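Local coordinates for protein fimbrin (Schizosaccharomyces pombe, PDB 1RT8) that binds and crosslinks actin filaments, supporting cell polarity, cytokinesis, mating and spore formation in fission yeast, at residues L52-L57 with L121-Q126; K56-S61 with N90-S95. One frame throughout, in Å; residues are numbered along the deposited sequence.

Interaction 1 (L52-L57 with L121-Q126)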
# COMPACT_ATOMS: atom_id res chain seq x y z
N LEU A 52 -3.26 -9.05 16.25
CA LEU A 52 -2.80 -7.85 16.97
C LEU A 52 -1.40 -7.38 16.56
O LEU A 52 -1.20 -6.20 16.26
CB LEU A 52 -2.87 -8.09 18.49
CG LEU A 52 -4.31 -8.19 19.01
CD1 LEU A 52 -4.30 -8.57 20.49
CD2 LEU A 52 -5.02 -6.88 18.80
N ILE A 53 -0.44 -8.30 16.57
CA ILE A 53 0.93 -7.97 16.19
C ILE A 53 0.98 -7.39 14.79
O ILE A 53 1.64 -6.37 14.56
CB ILE A 53 1.83 -9.21 16.24
CG1 ILE A 53 2.02 -9.64 17.70
CG2 ILE A 53 3.16 -8.93 15.57
CD1 ILE A 53 2.88 -10.87 17.87
N LEU A 54 0.29 -8.03 13.85
CA LEU A 54 0.28 -7.55 12.47
C LEU A 54 -0.36 -6.17 12.35
O LEU A 54 0.13 -5.32 11.62
CB LEU A 54 -0.43 -8.55 11.56
CG LEU A 54 0.37 -9.83 11.37
CD1 LEU A 54 -0.45 -10.86 10.59
CD2 LEU A 54 1.67 -9.50 10.65
N SER A 55 -1.46 -5.96 13.07
CA SER A 55 -2.15 -4.67 13.05
C SER A 55 -1.21 -3.59 13.56
O SER A 55 -1.19 -2.47 13.03
CB SER A 55 -3.42 -4.71 13.92
OG SER A 55 -4.44 -5.50 13.34
N LYS A 56 -0.45 -3.93 14.60
CA LYS A 56 0.52 -2.99 15.17
C LYS A 56 1.63 -2.70 14.15
O LYS A 56 2.04 -1.55 13.98
CB LYS A 56 1.14 -3.58 16.45
CG LYS A 56 0.18 -3.72 17.62
CD LYS A 56 -0.15 -2.36 18.23
CE LYS A 56 -0.97 -2.51 19.52
NZ LYS A 56 -1.13 -1.19 20.19
N LEU A 57 2.12 -3.73 13.48
CA LEU A 57 3.17 -3.53 12.48
C LEU A 57 2.66 -2.60 11.37
O LEU A 57 3.38 -1.72 10.89
CB LEU A 57 3.58 -4.88 11.89
CG LEU A 57 4.74 -4.86 10.90
CD1 LEU A 57 6.00 -4.35 11.60
CD2 LEU A 57 4.96 -6.25 10.35
N LEU A 121 5.10 -14.54 6.94
CA LEU A 121 6.39 -13.87 6.79
C LEU A 121 6.39 -13.05 5.49
O LEU A 121 7.02 -12.00 5.41
CB LEU A 121 7.53 -14.89 6.77
CG LEU A 121 8.90 -14.33 7.21
CD1 LEU A 121 8.78 -13.69 8.59
CD2 LEU A 121 9.94 -15.44 7.24
N GLY A 122 5.66 -13.54 4.49
CA GLY A 122 5.57 -12.82 3.23
C GLY A 122 4.88 -11.49 3.46
O GLY A 122 5.31 -10.45 2.96
N LEU A 123 3.79 -11.52 4.22
CA LEU A 123 3.02 -10.32 4.54
C LEU A 123 3.82 -9.40 5.47
O LEU A 123 3.75 -8.17 5.38
CB LEU A 123 1.70 -10.73 5.19
CG LEU A 123 0.78 -9.62 5.71
CD1 LEU A 123 0.45 -8.63 4.61
CD2 LEU A 123 -0.48 -10.27 6.24
N VAL A 124 4.60 -10.00 6.37
CA VAL A 124 5.42 -9.21 7.29
C VAL A 124 6.41 -8.37 6.50
O VAL A 124 6.56 -7.16 6.75
CB VAL A 124 6.18 -10.13 8.28
CG1 VAL A 124 7.40 -9.40 8.87
CG2 VAL A 124 5.25 -10.55 9.40
N TRP A 125 7.07 -8.99 5.53
CA TRP A 125 8.05 -8.28 4.71
C TRP A 125 7.38 -7.16 3.92
O TRP A 125 7.90 -6.04 3.85
CB TRP A 125 8.77 -9.26 3.77
CG TRP A 125 9.53 -8.57 2.68
CD1 TRP A 125 9.34 -8.72 1.34
CD2 TRP A 125 10.54 -7.57 2.83
NE1 TRP A 125 10.17 -7.87 0.64
CE2 TRP A 125 10.92 -7.15 1.54
CE3 TRP A 125 11.17 -6.98 3.94
CZ2 TRP A 125 11.88 -6.16 1.32
CZ3 TRP A 125 12.14 -6.00 3.72
CH2 TRP A 125 12.48 -5.60 2.41
N GLN A 126 6.21 -7.44 3.33
CA GLN A 126 5.54 -6.40 2.56
C GLN A 126 5.22 -5.20 3.44
O GLN A 126 5.40 -4.05 3.02
CB GLN A 126 4.25 -6.93 1.92
CG GLN A 126 4.46 -7.96 0.80
CD GLN A 126 5.28 -7.41 -0.37
OE1 GLN A 126 5.03 -6.30 -0.86
NE2 GLN A 126 6.25 -8.19 -0.83
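Between the two segments Leu54 meets Leu123 and Val124, and Leu57 meets Val124, with no ring taking part; the one flat group touched is the Val124 carbonyl, whose O lies 4.0 Å from Leu57 CD2. The indole of Trp125 starts from a CB directed away from helix 52-61 and makes a cation-pi contact with Lys249 instead. Val124 faces both leucines, one methyl to each. Its CG2 lies 3.9 Å from Leu54 CD2, the side chains crossing at about a right angle, while CG1 stands 4.3 Å from Leu57 CD2. Leu57 reaches across because its CG is anti to the backbone N (chi1 -176°). On the other branch of Leu54, CD1 lies 4.4 Å from Leu123 CD2, a looser touch. The segments run nearly parallel, at 20°, with axes 10.8 Å apart, so branched side chains bridge the gap between two core helices of the first calponin-homology domain. Phe44 also packs on Val124, and His20 on Leu57. All four touching residues are buried, and with only methyl groups facing each other or a carbonyl oxygen, the contact depends on apolar packing rather than on directional bonds.

Interaction 2 (K56-S61 with N90-S95); sequences KLINDS and NVVINS
Two core helices of the first calponin-homology domain, 52-61 and 82-99, meet where Ile58 reaches the backbone of Val92 and the side chain of Ser95. The end of the isoleucine does the touching. Its CD1 lies 3.6 Å from Val92 O and 4.1 Å from Val92 CA, so a methyl rests against the main chain of the other helix. The same CD1 is 4.2 Å from Val92 CG1 and equally far from Ser95 CB, one turn further along. CG1 of Ile58 is anti to its carbonyl carbon (chi1 -72°) and CD1 continues the chain in extended form, which carries this methyl across to the turn formed by Val92 and Ser95. In the calponin-homology fold the longer helices enclose a common apolar core, and here all three touching residues are buried in it. Ser95 presents its CB to the isoleucine while its hydroxyl is occupied within its own helix: OG donates to Val91 O at 2.6 Å, tilted 25° from the carbonyl plane. The backbone N of Ser95 bonds to the same oxygen, at 3.1 Å, from the opposite face of that plane. Two donors thus grip Val91 O, and the polar end of Ser95 is satisfied without a partner on helix 52-61. Ile66, in the loop between the helices, packs on both Val91 and Ser95, while Ile112 of helix 109-113 packs on Val92. Elsewhere on helix 82-99, the side-chain ND2 atoms of Asn90 and Asn94 donate to the backbone oxygens of Lys483 and Arg482, respectively, linking this first domain to the second actin-binding region. At the end of helix 52-61, Ser61 OG bonds to Ile127 O of helix 117-131.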
# COMPACT_ATOMS: atom_id res chain seq x y z
N LYS A 56 -0.45 -3.93 14.60
CA LYS A 56 0.52 -2.99 15.17
C LYS A 56 1.63 -2.70 14.15
O LYS A 56 2.04 -1.55 13.98
CB LYS A 56 1.14 -3.58 16.45
CG LYS A 56 0.18 -3.72 17.62
CD LYS A 56 -0.15 -2.36 18.23
CE LYS A 56 -0.97 -2.51 19.52
NZ LYS A 56 -1.13 -1.19 20.19
N LEU A 57 2.12 -3.73 13.48
CA LEU A 57 3.17 -3.53 12.48
C LEU A 57 2.66 -2.60 11.37
O LEU A 57 3.38 -1.72 10.89
CB LEU A 57 3.58 -4.88 11.89
CG LEU A 57 4.74 -4.86 10.90
CD1 LEU A 57 6.00 -4.35 11.60
CD2 LEU A 57 4.96 -6.25 10.35
N ILE A 58 1.41 -2.78 10.99
CA ILE A 58 0.80 -1.94 9.96
C ILE A 58 0.78 -0.46 10.35
O ILE A 58 1.04 0.40 9.52
CB ILE A 58 -0.63 -2.40 9.68
CG1 ILE A 58 -0.58 -3.74 8.93
CG2 ILE A 58 -1.41 -1.31 8.93
CD1 ILE A 58 -1.94 -4.31 8.61
N ASN A 59 0.44 -0.17 11.61
CA ASN A 59 0.40 1.23 12.04
C ASN A 59 1.79 1.82 12.23
O ASN A 59 1.94 3.04 12.25
CB ASN A 59 -0.42 1.39 13.32
CG ASN A 59 -1.89 1.59 13.04
OD1 ASN A 59 -2.26 2.14 12.00
ND2 ASN A 59 -2.74 1.14 13.95
N ASP A 60 2.80 0.97 12.39
CA ASP A 60 4.17 1.46 12.52
C ASP A 60 4.65 1.83 11.12
O ASP A 60 5.29 2.85 10.91
CB ASP A 60 5.09 0.38 13.12
CG ASP A 60 6.56 0.81 13.15
OD1 ASP A 60 7.37 0.21 12.41
OD2 ASP A 60 6.90 1.75 13.91
N SER A 61 4.32 0.99 10.14
CA SER A 61 4.72 1.24 8.76
C SER A 61 4.01 2.46 8.19
O SER A 61 4.64 3.30 7.56
CB SER A 61 4.43 0.03 7.88
OG SER A 61 5.29 -1.05 8.21
N ASN A 90 -9.42 -9.74 9.54
CA ASN A 90 -10.07 -9.07 8.41
C ASN A 90 -9.52 -7.64 8.33
O ASN A 90 -9.27 -7.11 7.24
CB ASN A 90 -11.59 -9.01 8.61
CG ASN A 90 -12.27 -10.32 8.29
OD1 ASN A 90 -11.68 -11.21 7.69
ND2 ASN A 90 -13.53 -10.45 8.69
N VAL A 91 -9.36 -7.02 9.50
CA VAL A 91 -8.83 -5.65 9.59
C VAL A 91 -7.40 -5.61 9.05
O VAL A 91 -7.03 -4.70 8.31
CB VAL A 91 -8.82 -5.14 11.04
CG1 VAL A 91 -8.12 -3.80 11.12
CG2 VAL A 91 -10.25 -5.01 11.56
N VAL A 92 -6.59 -6.60 9.43
CA VAL A 92 -5.21 -6.71 8.97
C VAL A 92 -5.16 -6.85 7.45
O VAL A 92 -4.54 -6.04 6.75
CB VAL A 92 -4.50 -7.94 9.61
CG1 VAL A 92 -3.23 -8.28 8.85
CG2 VAL A 92 -4.18 -7.64 11.07
N ILE A 93 -5.82 -7.88 6.94
CA ILE A 93 -5.84 -8.18 5.51
C ILE A 93 -6.33 -7.03 4.64
O ILE A 93 -5.67 -6.66 3.67
CB ILE A 93 -6.73 -9.42 5.21
CG1 ILE A 93 -6.07 -10.69 5.77
CG2 ILE A 93 -6.98 -9.53 3.70
CD1 ILE A 93 -4.75 -11.02 5.16
N ASN A 94 -7.48 -6.48 4.97
CA ASN A 94 -8.04 -5.40 4.17
C ASN A 94 -7.33 -4.07 4.28
O ASN A 94 -7.42 -3.24 3.37
CB ASN A 94 -9.53 -5.27 4.48
CG ASN A 94 -10.29 -6.51 4.07
OD1 ASN A 94 -10.09 -7.01 2.96
ND2 ASN A 94 -11.14 -7.02 4.94
N SER A 95 -6.61 -3.86 5.37
CA SER A 95 -5.85 -2.63 5.52
C SER A 95 -4.62 -2.79 4.62
O SER A 95 -4.27 -1.89 3.85
CB SER A 95 -5.38 -2.44 6.98
OG SER A 95 -6.47 -2.17 7.84

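How the interactions relate
From the N terminus, helix 11-25 and the short helix 43-47 precede helix 52-61, from which both contacts start. Interaction 2 closes the shorter loop, returning at 90-95 after 28 residues. Interaction 1 closes a longer one, returning at 121-126 after 63 residues, so the loop of interaction 2 nests inside that of interaction 1 and the two do not cross. The segments overlap at Lys56 and Leu57, and the contact centres are 7 Å apart. Val92 joins them: its CG2 lies 3.9 Å from Leu54 CB, and its CG1 4.3 Å from Leu123 CD2. Helices 52-61, 82-99 and 117-131 are thereby tied into one core within the first calponin-homology domain.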